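PDB 6C62: 1-carboxybiuret hydrolase subunit AtzE from Pseudomonas sp., which hydrolyses 1-carboxybiuret to urea-1,3-dicarboxylate and ammonia, a step in the bacterial breakdown of the herbicide atrazine. Local coordinates for residues 170-175 / 400-405; 185-190 / 410-415; 215-220 / 443-448; 366-371 / 426-431. All blocks are in the same frame, centred on the assembly; numbering follows the deposited sequence.

Interactions 2 and 4 lie in one mixed sheet, where strands 185-188, 411-416, 426-432 and 366-370 run side by side; their centres are about 9 Å apart. Interaction 3 packs helix 216-226 against helix 437-449 on one side of this sheet, its centre about 10 Å from that of interaction 2. Interaction 1 joins the loop after strand 165-170 to helix 402-407, and its centre is about 20 Å from that of interaction 3. All four first segments precede the second ones: residues 400-448 pack against elements about 220 residues earlier in interactions 1 to 3 and 55 in interaction 4. The C-terminal part thus completes the core, with Ser-174, the nucleophile by similarity, in interaction 1.

Interaction 1. Residues 170-175 / 400-405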
loop_
_atom_site.group_PDB
_atom_site.type_symbol
_atom_site.label_atom_id
_atom_site.label_comp_id
_atom_site.label_asym_id
_atom_site.label_seq_id
_atom_site.Cartn_x
_atom_site.Cartn_y
_atom_site.Cartn_z
ATOM N N ASP A 170 8.149 -6.286 17.121
ATOM C CA ASP A 170 9.248 -5.481 16.625
ATOM C C ASP A 170 8.817 -4.748 15.344
ATOM O O ASP A 170 8.593 -5.358 14.294
ATOM C CB ASP A 170 10.498 -6.394 16.371
ATOM C CG ASP A 170 11.792 -5.576 16.101
ATOM O OD1 ASP A 170 11.735 -4.627 15.300
ATOM O OD2 ASP A 170 12.869 -5.908 16.673
ATOM N N THR A 171 8.688 -3.436 15.445
ATOM C CA THR A 171 8.363 -2.626 14.309
ATOM C C THR A 171 9.621 -1.937 13.819
ATOM O O THR A 171 10.004 -2.115 12.647
ATOM C CB THR A 171 7.262 -1.631 14.705
ATOM O OG1 THR A 171 6.155 -2.369 15.150
ATOM C CG2 THR A 171 6.798 -0.810 13.515
ATOM N N ASN A 172 10.271 -1.213 14.715
ATOM C CA ASN A 172 11.506 -0.490 14.449
ATOM C C ASN A 172 12.636 -0.899 15.403
ATOM O O ASN A 172 13.655 -0.203 15.483
ATOM C CB ASN A 172 11.220 0.983 14.641
ATOM C CG ASN A 172 10.205 1.516 13.615
ATOM O OD1 ASN A 172 10.415 1.384 12.405
ATOM N ND2 ASN A 172 9.095 2.104 14.110
ATOM N N GLY A 173 12.461 -2.001 16.121
ATOM C CA GLY A 173 13.461 -2.491 17.062
ATOM C C GLY A 173 12.985 -3.183 18.302
ATOM O O GLY A 173 13.797 -3.659 19.072
ATOM N N SER A 174 11.718 -3.298 18.516
ATOM C CA SER A 174 11.198 -3.658 19.822
ATOM C C SER A 174 11.346 -5.094 20.328
ATOM O O SER A 174 10.933 -5.360 21.462
ATOM C CB SER A 174 9.732 -3.195 19.910
ATOM O OG SER A 174 9.751 -1.786 20.097
ATOM N N ILE A 175 11.907 -6.000 19.524
ATOM C CA ILE A 175 12.395 -7.286 20.004
ATOM C C ILE A 175 13.897 -7.217 20.217
ATOM O O ILE A 175 14.440 -7.650 21.259
ATOM C CB ILE A 175 12.084 -8.423 19.013
ATOM C CG1 ILE A 175 10.620 -8.822 19.126
ATOM C CG2 ILE A 175 12.967 -9.668 19.244
ATOM C CD1 ILE A 175 10.119 -9.728 17.984
ATOM N N LEU A 400 20.088 1.784 15.296
ATOM C CA LEU A 400 20.703 0.690 14.566
ATOM C C LEU A 400 19.705 -0.395 14.096
ATOM O O LEU A 400 19.994 -1.154 13.172
ATOM C CB LEU A 400 21.758 0.034 15.419
ATOM C CG LEU A 400 22.844 1.017 15.904
ATOM C CD1 LEU A 400 23.786 0.375 16.922
ATOM C CD2 LEU A 400 23.614 1.558 14.707
ATOM N N THR A 401 18.542 -0.451 14.724
ATOM C CA THR A 401 17.522 -1.452 14.396
ATOM C C THR A 401 16.591 -0.968 13.273
ATOM O O THR A 401 16.161 -1.756 12.412
ATOM C CB THR A 401 16.677 -1.827 15.633
ATOM O OG1 THR A 401 16.240 -0.650 16.317
ATOM C CG2 THR A 401 17.475 -2.616 16.567
ATOM N N GLN A 402 16.260 0.310 13.314
ATOM C CA GLN A 402 15.210 0.885 12.490
ATOM C C GLN A 402 15.418 0.761 10.961
ATOM O O GLN A 402 14.478 0.450 10.258
ATOM C CB GLN A 402 14.929 2.340 12.929
ATOM C CG GLN A 402 13.643 2.910 12.350
ATOM C CD GLN A 402 13.030 4.043 13.157
ATOM O OE1 GLN A 402 13.721 4.679 13.942
ATOM N NE2 GLN A 402 11.712 4.236 13.062
ATOM N N PRO A 403 16.644 0.924 10.463
ATOM C CA PRO A 403 16.841 0.741 8.987
ATOM C C PRO A 403 16.589 -0.700 8.517
ATOM O O PRO A 403 16.166 -0.912 7.388
ATOM C CB PRO A 403 18.332 1.079 8.792
ATOM C CG PRO A 403 18.740 1.899 10.018
ATOM C CD PRO A 403 17.882 1.370 11.130
ATOM N N VAL A 404 16.812 -1.671 9.372
ATOM C CA VAL A 404 16.792 -3.082 8.978
ATOM C C VAL A 404 15.378 -3.680 8.926
ATOM O O VAL A 404 14.998 -4.358 7.950
ATOM C CB VAL A 404 17.682 -3.914 9.944
ATOM C CG1 VAL A 404 17.651 -5.378 9.549
ATOM C CG2 VAL A 404 19.113 -3.348 9.982
ATOM N N SER A 405 14.570 -3.396 9.932
ATOM C CA SER A 405 13.168 -3.786 9.914
ATOM C C SER A 405 12.352 -3.110 8.790
ATOM O O SER A 405 11.365 -3.645 8.357
ATOM C CB SER A 405 12.532 -3.556 11.303
ATOM O OG SER A 405 13.013 -2.370 11.828
HETATM O O HOH W 1 11.945 -0.248 10.792
#
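A single water molecule bridges Asn-172 and two residues of the 400-405 segment. It lies within hydrogen-bonding distance of all three, 2.8 Å from Asn-172 OD1, 2.7 Å from Gln-402 O and 2.6 Å from Ser-405 OG, with more acceptors around it than protons to give. The amides of Asn-172 and Gln-402 also meet directly, their planes turned 48° apart, with Gln-402 NE2 3.2 Å from Asn-172 CG; the ND2 of Asn-172 bonds instead to Thr-305. With chi1 at 48°, Thr-401 swings its hydroxyl between its own N and C, where OG1 comes within 2.8 Å of Asn-172 O. Gly-398 O is a rival acceptor for that proton. The same OG1 rests 3.4 Å from Gly-173 CA. Within the loop, Asp-170 OD2 accepts Ile-175 N at 3.0 Å, from above the carboxylate plane, and forms a salt bridge with Arg-176. Arg-176 in turn bonds Thr-401 O, so one guanidinium clamps both segments. These contacts join helix 402-407 to the loop that carries Ser-174, by similarity the acyl-ester nucleophile, which sits with Ser-150 and Lys-74 in a site consistent with the Ser-Ser-Lys catalytic triad of the amidase signature family.

Interaction 2. Residues 185-190 / 410-415; sequences WGLKPT and PVVAAP
Gly-186 and Ala-413 form a hydrogen-bonded pair in the central sheet of the amidase fold, where strands 185-188 and 411-415 run antiparallel at 170°. Two main-chain bonds join the pair, the shorter from Ala-413 N to Gly-186 O at 2.7 Å. Two residues on, Lys-188 and Val-411 repeat the pattern, and Val-411 N meets Lys-188 O at 2.9 Å. Leu-187 and Val-412 fall between them as a non-hydrogen-bonded pair. Strands 208-213 and 426-432 flank the two, making both interior to the sheet.

Aromatic contacts gather at the end of the pair near Trp-185. Pro-415 CD stands over the indole face, 3.6 Å from the centroid of the five-membered ring and 13° off its normal, in a CH-pi contact. Val-412 CG1 touches the ring edge, close to its plane, while Ala-414 CB reaches Trp-185 CZ3 obliquely at 3.6 Å. Val-216 and Gln-448 add further packing to the indole.

Apolar packing continues on the side bearing Leu-187 and Val-412, where Leu-187 CD1 rests 3.9 Å from Val-412 CG2; Leu-219 and Tyr-223 of helix 216-226 cover Leu-187.

Polar side chains close the other end. Thr-190 lies alongside Pro-410, its OG1 touching the ring and bonded to Trp-435 N. The lysine chain bends at chi3 and chi4, which curls the ammonium forward, past the end of its strand: Lys-188 NZ bonds Cys-409 O and, at 3.1 Å from above the carbonyl plane, Pro-189 O.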
loop_
_atom_site.group_PDB
_atom_site.type_symbol
_atom_site.label_atom_id
_atom_site.label_comp_id
_atom_site.label_asym_id
_atom_site.label_seq_id
_atom_site.Cartn_x
_atom_site.Cartn_y
_atom_site.Cartn_z
ATOM N N TRP A 185 18.229 -13.795 23.952
ATOM C CA TRP A 185 18.164 -14.049 22.529
ATOM C C TRP A 185 16.841 -13.489 21.972
ATOM O O TRP A 185 15.815 -13.565 22.629
ATOM C CB TRP A 185 18.238 -15.549 22.201
ATOM C CG TRP A 185 19.556 -16.150 22.467
ATOM C CD1 TRP A 185 20.030 -16.651 23.674
ATOM C CD2 TRP A 185 20.610 -16.319 21.531
ATOM N NE1 TRP A 185 21.317 -17.122 23.516
ATOM C CE2 TRP A 185 21.691 -16.935 22.213
ATOM C CE3 TRP A 185 20.769 -15.972 20.193
ATOM C CZ2 TRP A 185 22.903 -17.207 21.587
ATOM C CZ3 TRP A 185 21.967 -16.254 19.587
ATOM C CH2 TRP A 185 23.003 -16.873 20.272
ATOM N N GLY A 186 16.878 -12.942 20.762
ATOM C CA GLY A 186 15.660 -12.526 20.078
ATOM C C GLY A 186 15.734 -12.831 18.594
ATOM O O GLY A 186 16.848 -12.865 17.996
ATOM N N LEU A 187 14.555 -13.056 18.003
ATOM C CA LEU A 187 14.417 -13.279 16.613
ATOM C C LEU A 187 13.290 -12.406 16.090
ATOM O O LEU A 187 12.130 -12.534 16.542
ATOM C CB LEU A 187 14.082 -14.761 16.335
ATOM C CG LEU A 187 13.624 -15.121 14.897
ATOM C CD1 LEU A 187 14.735 -14.895 13.901
ATOM C CD2 LEU A 187 13.118 -16.564 14.832
ATOM N N LYS A 188 13.617 -11.538 15.147
ATOM C CA LYS A 188 12.612 -10.786 14.381
ATOM C C LYS A 188 12.599 -11.458 13.045
ATOM O O LYS A 188 13.539 -11.288 12.281
ATOM C CB LYS A 188 13.013 -9.341 14.245
ATOM C CG LYS A 188 11.957 -8.548 13.491
ATOM C CD LYS A 188 12.449 -7.253 12.837
ATOM C CE LYS A 188 13.438 -7.449 11.726
ATOM N NZ LYS A 188 12.809 -8.112 10.578
ATOM N N PRO A 189 11.594 -12.288 12.770
ATOM C CA PRO A 189 11.557 -12.950 11.494
ATOM C C PRO A 189 11.316 -11.977 10.329
ATOM O O PRO A 189 11.182 -10.753 10.526
ATOM C CB PRO A 189 10.383 -13.952 11.623
ATOM C CG PRO A 189 10.091 -14.008 13.092
ATOM C CD PRO A 189 10.381 -12.596 13.539
ATOM N N THR A 190 11.375 -12.523 9.134
ATOM C CA THR A 190 11.077 -11.752 7.911
ATOM C C THR A 190 9.681 -11.099 8.037
ATOM O O THR A 190 8.753 -11.699 8.559
ATOM C CB THR A 190 11.050 -12.667 6.686
ATOM O OG1 THR A 190 12.312 -13.345 6.556
ATOM C CG2 THR A 190 10.736 -11.905 5.449
ATOM N N PRO A 410 15.141 -10.676 8.089
ATOM C CA PRO A 410 15.170 -11.340 9.378
ATOM C C PRO A 410 16.467 -11.079 10.158
ATOM O O PRO A 410 17.524 -10.854 9.560
ATOM C CB PRO A 410 15.031 -12.836 9.010
ATOM C CG PRO A 410 15.669 -12.934 7.667
ATOM C CD PRO A 410 15.301 -11.613 6.981
ATOM N N VAL A 411 16.372 -11.099 11.501
ATOM C CA VAL A 411 17.489 -10.760 12.397
ATOM C C VAL A 411 17.441 -11.614 13.614
ATOM O O VAL A 411 16.378 -11.743 14.191
ATOM C CB VAL A 411 17.427 -9.283 12.898
ATOM C CG1 VAL A 411 18.567 -8.968 13.876
ATOM C CG2 VAL A 411 17.428 -8.310 11.757
ATOM N N VAL A 412 18.574 -12.221 13.983
ATOM C CA VAL A 412 18.756 -12.808 15.342
ATOM C C VAL A 412 19.589 -11.808 16.114
ATOM O O VAL A 412 20.644 -11.317 15.635
ATOM C CB VAL A 412 19.454 -14.142 15.304
ATOM C CG1 VAL A 412 19.961 -14.595 16.676
ATOM C CG2 VAL A 412 18.532 -15.192 14.785
ATOM N N ALA A 413 19.102 -11.501 17.298
ATOM C CA ALA A 413 19.807 -10.669 18.262
ATOM C C ALA A 413 20.488 -11.584 19.300
ATOM O O ALA A 413 19.838 -12.308 20.038
ATOM C CB ALA A 413 18.894 -9.688 18.941
ATOM N N ALA A 414 21.800 -11.640 19.210
ATOM C CA ALA A 414 22.622 -12.530 20.021
ATOM C C ALA A 414 23.234 -11.748 21.208
ATOM O O ALA A 414 23.861 -10.705 20.999
ATOM C CB ALA A 414 23.739 -13.108 19.173
ATOM N N PRO A 415 23.053 -12.237 22.443
ATOM C CA PRO A 415 23.494 -11.501 23.644
ATOM C C PRO A 415 25.010 -11.700 23.911
ATOM O O PRO A 415 25.469 -12.842 23.887
ATOM C CB PRO A 415 22.648 -12.103 24.752
ATOM C CG PRO A 415 22.420 -13.519 24.293
ATOM C CD PRO A 415 22.318 -13.458 22.780
#

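Interaction 3. Residues 215-220 / 443-448; sequences SVEGLA and AGKVLQ
Gln-448 reaches from helix 443-448 to the first turn of helix 216-220, the two segments running nearly antiparallel at 159° with their axes 10.2 Å apart. Its CB already points across the gap, and a chi1 of -166°, with chi2 also extended, carries the chain straight over to the other helix. At the end of that arm CD lies 3.7 Å from Val-216 CG1. Beyond it the amide splits its work: OE1 accepts the backbone N of Val-216 at 3.0 Å in an almost straight bond of 176°, and NE2 donates to Glu-217 OE1 at 2.9 Å. That second acceptor is met on the syn side of the carboxylate and within the plane of the amide. Gln-448 OE1 also touches Ser-215 CA, next to the N-cap hydroxyl that accepts Gly-218 N.

Lys-445 fills in beside this arm. Its CD packs on Val-216 CG1 at 3.9 Å and its CE lies 3.3 Å from Glu-217 OE2, whereas NZ turns to a salt bridge with Asp-449. Trp-185 of the sheet lies against both Val-216 and Gln-448.

With acceptor and donor both engaged, the rotation of the glutamine amide is fixed. Its oxygen supplies a partner for a first-turn N-H, which has no carbonyl from a preceding turn to bond, and the carboxylate, near the positive helix end and a lysine, is probably stabilised as an anion.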
loop_
_atom_site.group_PDB
_atom_site.type_symbol
_atom_site.label_atom_id
_atom_site.label_comp_id
_atom_site.label_asym_id
_atom_site.label_seq_id
_atom_site.Cartn_x
_atom_site.Cartn_y
_atom_site.Cartn_z
ATOM N N SER A 215 18.001 -19.218 24.844
ATOM C CA SER A 215 18.995 -19.928 24.047
ATOM C C SER A 215 18.599 -19.823 22.596
ATOM O O SER A 215 17.418 -19.569 22.283
ATOM C CB SER A 215 19.057 -21.405 24.420
ATOM O OG SER A 215 17.772 -21.976 24.247
ATOM N N VAL A 216 19.563 -20.036 21.706
ATOM C CA VAL A 216 19.238 -20.010 20.293
ATOM C C VAL A 216 18.334 -21.195 19.856
ATOM O O VAL A 216 17.493 -21.049 18.950
ATOM C CB VAL A 216 20.526 -19.795 19.423
ATOM C CG1 VAL A 216 21.350 -21.052 19.370
ATOM C CG2 VAL A 216 20.095 -19.334 18.010
ATOM N N GLU A 217 18.453 -22.346 20.522
ATOM C CA GLU A 217 17.560 -23.479 20.297
ATOM C C GLU A 217 16.138 -23.101 20.641
ATOM O O GLU A 217 15.230 -23.475 19.934
ATOM C CB GLU A 217 17.928 -24.719 21.156
ATOM C CG GLU A 217 19.218 -25.402 20.782
ATOM C CD GLU A 217 20.468 -24.783 21.435
ATOM O OE1 GLU A 217 20.428 -23.679 22.068
ATOM O OE2 GLU A 217 21.551 -25.413 21.309
ATOM N N GLY A 218 15.971 -22.352 21.747
ATOM C CA GLY A 218 14.654 -21.807 22.136
ATOM C C GLY A 218 14.021 -20.994 21.030
ATOM O O GLY A 218 12.841 -21.158 20.747
ATOM N N LEU A 219 14.814 -20.092 20.400
ATOM C CA LEU A 219 14.316 -19.342 19.273
ATOM C C LEU A 219 13.851 -20.253 18.160
ATOM O O LEU A 219 12.712 -20.095 17.648
ATOM C CB LEU A 219 15.351 -18.382 18.734
ATOM C CG LEU A 219 15.837 -17.239 19.564
ATOM C CD1 LEU A 219 16.836 -16.476 18.732
ATOM C CD2 LEU A 219 14.743 -16.328 20.096
ATOM N N ALA A 220 14.690 -21.225 17.788
ATOM C CA ALA A 220 14.416 -22.073 16.613
ATOM C C ALA A 220 13.190 -22.929 16.822
ATOM O O ALA A 220 12.349 -23.051 15.919
ATOM C CB ALA A 220 15.630 -22.932 16.244
ATOM N N ALA A 443 24.135 -18.853 12.328
ATOM C CA ALA A 443 25.189 -17.980 12.801
ATOM C C ALA A 443 25.107 -17.806 14.321
ATOM O O ALA A 443 26.127 -17.795 15.035
ATOM C CB ALA A 443 25.145 -16.620 12.111
ATOM N N GLY A 444 23.884 -17.663 14.829
ATOM C CA GLY A 444 23.703 -17.600 16.260
ATOM C C GLY A 444 24.245 -18.804 17.010
ATOM O O GLY A 444 24.856 -18.657 18.084
ATOM N N LYS A 445 23.992 -19.976 16.456
ATOM C CA LYS A 445 24.415 -21.226 17.058
ATOM C C LYS A 445 25.980 -21.307 17.146
ATOM O O LYS A 445 26.526 -21.747 18.171
ATOM C CB LYS A 445 23.869 -22.392 16.264
ATOM C CG LYS A 445 24.217 -23.774 16.829
ATOM C CD LYS A 445 23.803 -23.878 18.290
ATOM C CE LYS A 445 23.520 -25.324 18.689
ATOM N NZ LYS A 445 24.789 -26.091 18.699
ATOM N N VAL A 446 26.680 -20.849 16.115
ATOM C CA VAL A 446 28.137 -20.746 16.174
ATOM C C VAL A 446 28.574 -19.789 17.287
ATOM O O VAL A 446 29.485 -20.130 18.066
ATOM C CB VAL A 446 28.761 -20.308 14.836
ATOM C CG1 VAL A 446 30.284 -19.988 14.989
ATOM C CG2 VAL A 446 28.527 -21.384 13.789
ATOM N N LEU A 447 27.910 -18.629 17.427
ATOM C CA LEU A 447 28.277 -17.757 18.518
ATOM C C LEU A 447 28.036 -18.407 19.875
ATOM O O LEU A 447 28.826 -18.213 20.809
ATOM C CB LEU A 447 27.605 -16.380 18.439
ATOM C CG LEU A 447 27.975 -15.483 17.255
ATOM C CD1 LEU A 447 27.175 -14.180 17.296
ATOM C CD2 LEU A 447 29.471 -15.170 17.164
ATOM N N GLN A 448 26.926 -19.129 20.007
ATOM C CA GLN A 448 26.599 -19.799 21.240
ATOM C C GLN A 448 27.601 -20.906 21.596
ATOM O O GLN A 448 28.026 -21.001 22.752
ATOM C CB GLN A 448 25.181 -20.395 21.207
ATOM C CG GLN A 448 24.680 -20.799 22.602
ATOM C CD GLN A 448 23.262 -21.299 22.552
ATOM O OE1 GLN A 448 22.312 -20.562 22.751
ATOM N NE2 GLN A 448 23.125 -22.565 22.250
#

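Interaction 4. Residues 366-371 / 426-431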
loop_
_atom_site.group_PDB
_atom_site.type_symbol
_atom_site.label_atom_id
_atom_site.label_comp_id
_atom_site.label_asym_id
_atom_site.label_seq_id
_atom_site.Cartn_x
_atom_site.Cartn_y
_atom_site.Cartn_z
ATOM N N ILE A 366 25.169 -13.145 5.403
ATOM C CA ILE A 366 24.885 -12.565 6.731
ATOM C C ILE A 366 25.653 -11.251 6.878
ATOM O O ILE A 366 26.830 -11.163 6.448
ATOM C CB ILE A 366 25.268 -13.557 7.837
ATOM C CG1 ILE A 366 24.387 -14.765 7.818
ATOM C CG2 ILE A 366 25.110 -12.956 9.216
ATOM C CD1 ILE A 366 25.145 -15.982 8.176
ATOM N N LEU A 367 25.015 -10.248 7.469
ATOM C CA LEU A 367 25.665 -8.982 7.808
ATOM C C LEU A 367 25.505 -8.724 9.289
ATOM O O LEU A 367 24.447 -9.022 9.853
ATOM C CB LEU A 367 25.122 -7.818 6.978
ATOM C CG LEU A 367 25.356 -7.999 5.452
ATOM C CD1 LEU A 367 24.542 -7.013 4.636
ATOM C CD2 LEU A 367 26.832 -7.793 5.119
ATOM N N ILE A 368 26.551 -8.171 9.918
ATOM C CA ILE A 368 26.594 -7.984 11.353
ATOM C C ILE A 368 26.576 -6.505 11.735
ATOM O O ILE A 368 27.330 -5.680 11.206
ATOM C CB ILE A 368 27.903 -8.555 11.923
ATOM C CG1 ILE A 368 28.070 -10.002 11.516
ATOM C CG2 ILE A 368 27.883 -8.460 13.448
ATOM C CD1 ILE A 368 29.471 -10.482 11.880
ATOM N N ALA A 369 25.755 -6.184 12.705
ATOM C CA ALA A 369 25.705 -4.855 13.288
ATOM C C ALA A 369 25.411 -4.925 14.765
ATOM O O ALA A 369 24.957 -5.947 15.252
ATOM C CB ALA A 369 24.609 -4.057 12.581
ATOM N N PRO A 370 25.620 -3.825 15.495
ATOM C CA PRO A 370 25.185 -3.852 16.878
ATOM C C PRO A 370 23.686 -3.678 16.942
ATOM O O PRO A 370 23.076 -3.143 16.013
ATOM C CB PRO A 370 25.916 -2.657 17.527
ATOM C CG PRO A 370 26.718 -1.981 16.426
ATOM C CD PRO A 370 26.201 -2.521 15.115
ATOM N N ALA A 371 23.089 -4.184 18.006
ATOM C CA ALA A 371 21.654 -4.037 18.235
ATOM C C ALA A 371 21.239 -2.700 18.823
ATOM O O ALA A 371 20.137 -2.183 18.523
ATOM C CB ALA A 371 21.162 -5.161 19.131
ATOM N N ILE A 426 25.211 -6.309 25.742
ATOM C CA ILE A 426 24.825 -5.621 24.526
ATOM C C ILE A 426 24.694 -6.649 23.425
ATOM O O ILE A 426 25.425 -7.621 23.380
ATOM C CB ILE A 426 25.779 -4.452 24.214
ATOM C CG1 ILE A 426 25.105 -3.421 23.338
ATOM C CG2 ILE A 426 27.051 -4.968 23.598
ATOM C CD1 ILE A 426 25.865 -2.114 23.270
ATOM N N GLY A 427 23.686 -6.495 22.571
ATOM C CA GLY A 427 23.391 -7.489 21.578
ATOM C C GLY A 427 24.034 -7.202 20.236
ATOM O O GLY A 427 24.372 -6.033 19.922
ATOM N N VAL A 428 24.171 -8.270 19.441
ATOM C CA VAL A 428 24.584 -8.148 18.061
ATOM C C VAL A 428 23.462 -8.620 17.140
ATOM O O VAL A 428 22.893 -9.702 17.353
ATOM C CB VAL A 428 25.893 -8.961 17.832
ATOM C CG1 VAL A 428 25.662 -10.442 17.910
ATOM C CG2 VAL A 428 26.459 -8.678 16.472
ATOM N N GLN A 429 23.185 -7.840 16.089
ATOM C CA GLN A 429 22.240 -8.243 15.033
ATOM C C GLN A 429 22.972 -9.107 13.995
ATOM O O GLN A 429 24.006 -8.686 13.437
ATOM C CB GLN A 429 21.670 -7.022 14.307
ATOM C CG GLN A 429 20.884 -6.049 15.166
ATOM C CD GLN A 429 20.205 -4.964 14.344
ATOM O OE1 GLN A 429 19.093 -5.180 13.837
ATOM N NE2 GLN A 429 20.830 -3.775 14.236
ATOM N N LEU A 430 22.426 -10.286 13.739
ATOM C CA LEU A 430 22.842 -11.151 12.635
ATOM C C LEU A 430 21.714 -11.097 11.604
ATOM O O LEU A 430 20.604 -11.606 11.836
ATOM C CB LEU A 430 23.060 -12.556 13.159
ATOM C CG LEU A 430 24.015 -12.679 14.377
ATOM C CD1 LEU A 430 23.947 -14.055 14.962
ATOM C CD2 LEU A 430 25.412 -12.339 13.985
ATOM N N ILE A 431 21.966 -10.404 10.498
ATOM C CA ILE A 431 20.932 -9.973 9.547
ATOM C C ILE A 431 21.125 -10.805 8.306
ATOM O O ILE A 431 22.251 -10.916 7.801
ATOM C CB ILE A 431 21.077 -8.496 9.155
ATOM C CG1 ILE A 431 21.201 -7.615 10.391
ATOM C CG2 ILE A 431 19.927 -8.008 8.310
ATOM C CD1 ILE A 431 21.812 -6.259 10.174
#
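Leu-367 with Ile-431 and Ala-369 with Gln-429 are hydrogen-bonded pairs of two neighbouring antiparallel strands, 366-370 and 426-431, which meet at 156° with their axes 4.5 Å apart. Four main-chain bonds join these pairs, the shortest from Gln-429 N to Ala-369 O at 2.7 Å. Past the proline a fifth follows, Ala-371 N to Gly-427 O at 3.0 Å, its donor 48° above the carbonyl plane.

The side bearing Ile-368 and Leu-430 is apolar. Ile-368 CG1 approaches Leu-430 CD2 to 4.3 Å, and Ala-443 and Leu-447 of helix 437-449 pack onto the leucine. The packing of Val-428 next to them is uncertain, because its side chain takes two positions. On the other side Ile-431 extends CD1 to within 4.3 Å of Ala-369 CB, while its CB sits 3.5 Å from Leu-367 O.

Gln-429 is the polar exception on this second side. With chi1 at -61° and an extended chain beyond, it lays CG 3.7 Å from Ala-371 CA and brings NE2 to Pro-370 O at 2.9 Å, the acceptor close to the amide plane. NE2 also bonds Leu-400 O, and OE1 accepts from Arg-176.

A buried amide is thereby satisfied at both ends: two carbonyls take its N-H groups and a guanidinium meets its oxygen. These bonds fix the amide's rotation and tie the end of strand 366-370 to the residues just before helix 402-407 and to Arg-176, which directly follows the loop carrying Ser-174, the nucleophile by similarity.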